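Local coordinates for protein transglutaminase elicitor (Phytophthora sojae, PDB 3TW5) that catalyses protein cross-linking as a transglutaminase, joining glutamine and lysine side chains, and probably acts as an elicitor recognised by the plant host's innate immune system, at residues E1-N5 / I317-W321; D7-L11 / T172-G176; S132-I136 / S218-A222. The protein carries 1 engineered substitution. All blocks are in the same frame, centred on the assembly; numbering follows the deposited sequence.

Contact 1 (E1-N5 / I317-W321)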
# COMPACT_ATOMS: atom_id res chain seq x y z
N GLU A 1 19.87 18.59 -1.54
CA GLU A 1 19.28 19.27 -0.35
C GLU A 1 19.47 18.41 0.91
O GLU A 1 19.32 17.19 0.86
CB GLU A 1 17.80 19.55 -0.59
CG GLU A 1 17.17 20.56 0.37
CD GLU A 1 15.68 20.73 0.15
OE1 GLU A 1 15.02 19.76 -0.30
OE2 GLU A 1 15.16 21.82 0.43
N ALA A 2 19.77 19.08 2.02
CA ALA A 2 20.05 18.44 3.31
C ALA A 2 18.93 17.52 3.83
O ALA A 2 17.75 17.71 3.52
CB ALA A 2 20.40 19.50 4.37
N ASN A 3 19.33 16.53 4.63
CA ASN A 3 18.44 15.47 5.11
C ASN A 3 17.96 15.72 6.55
O ASN A 3 18.77 16.00 7.44
CB ASN A 3 19.16 14.12 5.02
CG ASN A 3 18.26 12.94 5.34
OD1 ASN A 3 17.08 12.92 4.98
ND2 ASN A 3 18.83 11.94 6.00
N GLY A 4 16.65 15.60 6.76
CA GLY A 4 16.04 15.79 8.08
C GLY A 4 15.99 14.52 8.93
O GLY A 4 15.35 13.53 8.56
N ASN A 5 16.64 14.58 10.10
CA ASN A 5 16.72 13.43 11.00
C ASN A 5 15.43 13.12 11.78
O ASN A 5 15.41 12.22 12.62
CB ASN A 5 17.92 13.57 11.95
CG ASN A 5 17.84 14.80 12.86
OD1 ASN A 5 16.87 15.56 12.83
ND2 ASN A 5 18.87 15.00 13.67
N ILE A 317 24.19 12.56 3.59
CA ILE A 317 23.74 13.76 4.31
C ILE A 317 22.62 14.50 3.57
O ILE A 317 22.06 15.47 4.09
CB ILE A 317 24.90 14.73 4.59
CG1 ILE A 317 25.59 15.16 3.29
CG2 ILE A 317 25.90 14.10 5.57
CD1 ILE A 317 26.33 16.48 3.40
N GLY A 318 22.31 14.04 2.36
CA GLY A 318 21.31 14.70 1.53
C GLY A 318 21.17 14.08 0.15
O GLY A 318 21.78 13.06 -0.14
N GLY A 319 20.36 14.72 -0.69
CA GLY A 319 20.08 14.20 -2.02
C GLY A 319 19.25 15.14 -2.87
O GLY A 319 18.73 16.14 -2.38
N GLU A 320 19.14 14.80 -4.16
CA GLU A 320 18.32 15.54 -5.11
C GLU A 320 17.75 14.59 -6.16
O GLU A 320 18.47 13.73 -6.66
CB GLU A 320 19.14 16.63 -5.82
CG GLU A 320 19.44 17.88 -4.99
CD GLU A 320 18.21 18.75 -4.72
OE1 GLU A 320 17.23 18.66 -5.49
OE2 GLU A 320 18.24 19.53 -3.75
N TRP A 321 16.47 14.74 -6.48
CA TRP A 321 15.84 13.94 -7.53
C TRP A 321 16.26 14.43 -8.91
O TRP A 321 16.38 15.64 -9.14
CB TRP A 321 14.31 14.00 -7.42
CG TRP A 321 13.73 13.44 -6.15
CD1 TRP A 321 13.19 14.14 -5.12
CD2 TRP A 321 13.59 12.05 -5.81
NE1 TRP A 321 12.74 13.29 -4.14
CE2 TRP A 321 12.98 12.00 -4.54
CE3 TRP A 321 13.94 10.85 -6.44
CZ2 TRP A 321 12.70 10.79 -3.89
CZ3 TRP A 321 13.67 9.65 -5.79
CH2 TRP A 321 13.05 9.63 -4.53

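Contact 2 (D7-L11 / T172-G176)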
# COMPACT_ATOMS: atom_id res chain seq x y z
N ASP A 7 12.40 11.98 10.54
CA ASP A 7 11.82 10.72 10.07
C ASP A 7 12.69 9.51 10.40
O ASP A 7 12.18 8.42 10.65
CB ASP A 7 11.54 10.78 8.57
CG ASP A 7 10.31 11.61 8.23
OD1 ASP A 7 9.29 11.50 8.94
OD2 ASP A 7 10.36 12.38 7.24
N ILE A 8 14.01 9.72 10.41
CA ILE A 8 14.96 8.67 10.79
C ILE A 8 14.79 8.30 12.26
O ILE A 8 14.86 7.13 12.63
CB ILE A 8 16.43 9.07 10.46
CG1 ILE A 8 16.62 9.15 8.94
CG2 ILE A 8 17.43 8.08 11.05
CD1 ILE A 8 17.95 9.72 8.51
N ALA A 9 14.56 9.32 13.10
CA ALA A 9 14.30 9.13 14.52
C ALA A 9 13.11 8.20 14.77
O ALA A 9 13.20 7.28 15.58
CB ALA A 9 14.09 10.46 15.21
N LYS A 10 12.01 8.45 14.05
CA LYS A 10 10.80 7.63 14.15
C LYS A 10 11.10 6.17 13.86
O LYS A 10 10.60 5.28 14.54
CB LYS A 10 9.71 8.13 13.19
CG LYS A 10 9.23 9.55 13.42
CD LYS A 10 8.00 9.84 12.55
CE LYS A 10 7.84 11.32 12.28
NZ LYS A 10 6.50 11.65 11.73
N LEU A 11 11.92 5.93 12.83
CA LEU A 11 12.32 4.58 12.44
C LEU A 11 13.22 3.93 13.49
O LEU A 11 13.00 2.77 13.87
CB LEU A 11 13.02 4.59 11.08
CG LEU A 11 12.20 4.90 9.82
CD1 LEU A 11 13.12 5.03 8.62
CD2 LEU A 11 11.14 3.85 9.57
N THR A 172 0.63 2.99 13.15
CA THR A 172 1.55 3.18 12.03
C THR A 172 2.78 4.00 12.41
O THR A 172 2.73 4.83 13.32
CB THR A 172 0.87 3.88 10.83
OG1 THR A 172 0.62 5.25 11.14
CG2 THR A 172 -0.44 3.19 10.45
N VAL A 173 3.87 3.76 11.69
CA VAL A 173 5.03 4.65 11.70
C VAL A 173 5.00 5.41 10.38
O VAL A 173 5.45 4.90 9.35
CB VAL A 173 6.37 3.88 11.83
CG1 VAL A 173 7.54 4.84 11.94
CG2 VAL A 173 6.35 2.95 13.03
N PHE A 174 4.45 6.62 10.41
CA PHE A 174 4.25 7.41 9.19
C PHE A 174 5.40 8.38 8.96
O PHE A 174 5.79 9.13 9.85
CB PHE A 174 2.93 8.18 9.27
CG PHE A 174 2.43 8.67 7.94
CD1 PHE A 174 2.79 9.94 7.47
CD2 PHE A 174 1.60 7.87 7.15
CE1 PHE A 174 2.33 10.40 6.24
CE2 PHE A 174 1.14 8.32 5.92
CZ PHE A 174 1.51 9.59 5.46
N THR A 175 5.95 8.36 7.74
CA THR A 175 7.09 9.21 7.38
C THR A 175 6.91 9.88 6.02
O THR A 175 6.33 9.29 5.11
CB THR A 175 8.42 8.43 7.40
OG1 THR A 175 8.38 7.38 6.43
CG2 THR A 175 8.69 7.83 8.79
N GLY A 176 7.44 11.09 5.88
CA GLY A 176 7.35 11.85 4.63
C GLY A 176 6.83 13.26 4.82
O GLY A 176 5.65 13.54 4.58

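Contact 3 (S132-I136 / S218-A222)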
# COMPACT_ATOMS: atom_id res chain seq x y z
N SER A 132 -3.06 -2.95 2.05
CA SER A 132 -1.60 -2.96 2.07
C SER A 132 -0.99 -3.50 3.38
O SER A 132 -0.18 -4.42 3.34
CB SER A 132 -1.04 -1.58 1.74
OG SER A 132 -1.57 -1.09 0.53
N PRO A 133 -1.39 -2.93 4.54
CA PRO A 133 -0.86 -3.46 5.79
C PRO A 133 -1.33 -4.88 6.08
O PRO A 133 -0.62 -5.64 6.73
CB PRO A 133 -1.40 -2.49 6.85
CG PRO A 133 -2.57 -1.85 6.22
CD PRO A 133 -2.25 -1.75 4.78
N ALA A 134 -2.53 -5.24 5.60
CA ALA A 134 -3.04 -6.60 5.74
C ALA A 134 -2.22 -7.56 4.89
O ALA A 134 -1.90 -8.67 5.33
CB ALA A 134 -4.51 -6.66 5.37
N ALA A 135 -1.86 -7.13 3.68
CA ALA A 135 -0.98 -7.90 2.81
C ALA A 135 0.35 -8.24 3.49
O ALA A 135 0.83 -9.37 3.41
CB ALA A 135 -0.74 -7.16 1.52
N ILE A 136 0.92 -7.26 4.19
CA ILE A 136 2.17 -7.43 4.91
C ILE A 136 1.99 -8.31 6.15
O ILE A 136 2.53 -9.42 6.20
CB ILE A 136 2.81 -6.07 5.30
CG1 ILE A 136 3.09 -5.23 4.05
CG2 ILE A 136 4.08 -6.28 6.12
CD1 ILE A 136 3.23 -3.75 4.31
N SER A 218 12.28 -6.46 6.89
CA SER A 218 10.95 -5.88 7.01
C SER A 218 10.53 -5.17 5.71
O SER A 218 11.29 -5.14 4.74
CB SER A 218 10.91 -4.92 8.21
OG SER A 218 9.63 -4.34 8.37
N THR A 219 9.32 -4.61 5.70
CA THR A 219 8.84 -3.82 4.56
C THR A 219 7.88 -2.70 4.98
O THR A 219 7.59 -2.54 6.17
CB THR A 219 8.21 -4.72 3.45
OG1 THR A 219 7.93 -3.93 2.29
CG2 THR A 219 6.94 -5.39 3.94
N PHE A 220 7.40 -1.92 4.01
CA PHE A 220 6.52 -0.78 4.28
C PHE A 220 5.46 -0.57 3.20
O PHE A 220 5.37 -1.35 2.25
CB PHE A 220 7.34 0.51 4.47
CG PHE A 220 8.29 0.81 3.34
CD1 PHE A 220 7.86 1.44 2.19
CD2 PHE A 220 9.64 0.47 3.44
CE1 PHE A 220 8.74 1.72 1.15
CE2 PHE A 220 10.53 0.75 2.41
CZ PHE A 220 10.08 1.37 1.26
N VAL A 221 4.65 0.47 3.37
CA VAL A 221 3.62 0.86 2.41
C VAL A 221 4.00 2.21 1.80
O VAL A 221 4.42 3.12 2.51
CB VAL A 221 2.23 0.97 3.09
CG1 VAL A 221 1.16 1.29 2.07
CG2 VAL A 221 1.88 -0.31 3.83
N ALA A 222 3.84 2.32 0.48
CA ALA A 222 4.24 3.53 -0.24
C ALA A 222 3.12 4.08 -1.12
O ALA A 222 2.31 3.32 -1.64
CB ALA A 222 5.47 3.25 -1.08

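Contact 1 (E1-N5 / I317-W321)
Glu1 loses more surface in this contact than any other residue, and most of its grip on strand 316-321 comes from its amino group. Glu1 N donates to Gly319 O at 2.8 Å, from well above the carbonyl plane, and to Glu320 OE2 at 2.9 Å in a salt bridge. Glu309 OE2 is a third acceptor, so two carboxylates and a carbonyl surround the amino group and probably favour its positive charge. Glu320 reaches it by folding back: CG is anti to the carbonyl carbon (chi1 -76°), the chain then bends at chi2 (-70°), and OE2 is met on its anti side, the donor tilted out of the carboxylate plane. Glu1 itself is extended beyond CG, and Glu1 OE1 ends 4.7 Å from Glu320 OE2, two like charges near each other but not in contact.

The N-terminal residues add a short antiparallel bridge to strand 316-321, whose other edge is hydrogen-bonded to strand 299-310 in a hairpin. Glu1 and Gly319 form a hydrogen-bonded pair, completed by Gly319 N to Glu1 O at 3.1 Å; Ala2 and Gly318 are the non-hydrogen-bonded pair.

Ile317 takes part through its backbone, with its CB pointing away. Ile317 O receives Asn3 N at 3.0 Å, and Asn3 CB lies beside the same oxygen. From there the side chain of Asn3 reaches helix 202-215, touching Ala203, Tyr204 and Ile207.

Contact 2 (D7-L11 / T172-G176)
Asp7 and Lys10, one turn apart on helix 5-15, both face strand 172-175 in a helix-against-strand packing at the border of the large antiparallel sheet. Helix and strand segments run nearly antiparallel, at 162°, with their axes 8.6 Å apart. Within this chain strand 172-175 pairs with strand 333-336 alone, and the helix lies beside it; Tyr204 of helix 202-215 touches Asp7 and Leu11 as well.

The polar part has one good bond and one weak one. Lys10 NZ donates to Phe174 O at 3.2 Å, coming almost straight on to the carbonyl with a C=O...N angle of 166°. The lysine gets there with CG anti to its own carbonyl carbon (chi1 -61°) and an extended chain beyond, which carries CD past the same oxygen. Asp7 OD2 takes a weak hydrogen bond of 3.5 Å from Gly176 N. Asp7 OD1 makes a long salt bridge with Lys10 NZ, 3.9 Å away, which loosely links the two charged groups along the helix face while Lys10 bonds the backbone of the strand and Asp7 only weakly meets that of Gly176.

Van der Waals contacts fill in between. The side chains of Asp7 and Thr175 cross at an angle, with Asp7 OD1 3.5 Å from Thr175 CB. The threonine hydroxyl is engaged elsewhere, with Leu333 O and Tyr204 OH, and the methyl Thr175 CG2 sits 4.1 Å from Asp7 CB. Nearer the beginning of the strand the contact turns apolar: Val173 CG1 rests 4.1 Å from Lys10 CB, and Leu11 CD2 approaches that same methyl at 4.4 Å.

Contact 3 (S132-I136 / S218-A222)
Ile136 CG1 stands anti to its carbonyl carbon (chi1 -60°) and the chain then extends, so that CD1 reaches Val221 while the other branch, Ile136 CG2, packs against Thr219 CG2 at 3.7 Å. Val221 has CG1 anti to its backbone N (chi1 -177°), which spreads its two methyls along the helix: Val221 CG1 meets Ser132 CB at 3.6 Å, and Val221 CG2 meets Ile136 CD1 at 3.7 Å. The isoleucine and valine chains cross at a slant, and Ile136 CD1 also lies 3.8 Å from Phe220 O.

This is a helix packed on a sheet, buried and close to the centre of the chain, and consistent with a distant kinship to the papain-like peptidases of clan CA. Helix 128-137 covers strand 221-223 and the residues just before it; the strand is flanked by strands 232-246 and 333-336. No hydrogen bond passes between the two segments. Ser132 turns its OG back to Ser128 O, and Thr219 gives its OG1 to Val235 O, so mainly carbon atoms meet.

Pro133, whose nitrogen makes no bond to the preceding turn where the helix kinks, places Pro133 CD 4.5 Å from Val221 CG2; its ring also touches Trp334.

Starting from the N terminus, residues 1-5 close the longest loop by joining strand 316-321 in contact 1, with the other two contacts nested inside it. Helix 5-15 follows at once and closes the loop of contact 2 on strand 172-175. Contact 3 starts within that loop, at helix 128-137, and ends beyond it at strand 221-223, so contacts 2 and 3 cross. All three reach the large antiparallel sheet, at strands far apart in sequence. Contacts 1 and 2 touch where Asn3 ND2 meets Ile8 CD1 at 3.5 Å; contacts 2 and 3 stay about 7 Å apart at their nearest atoms.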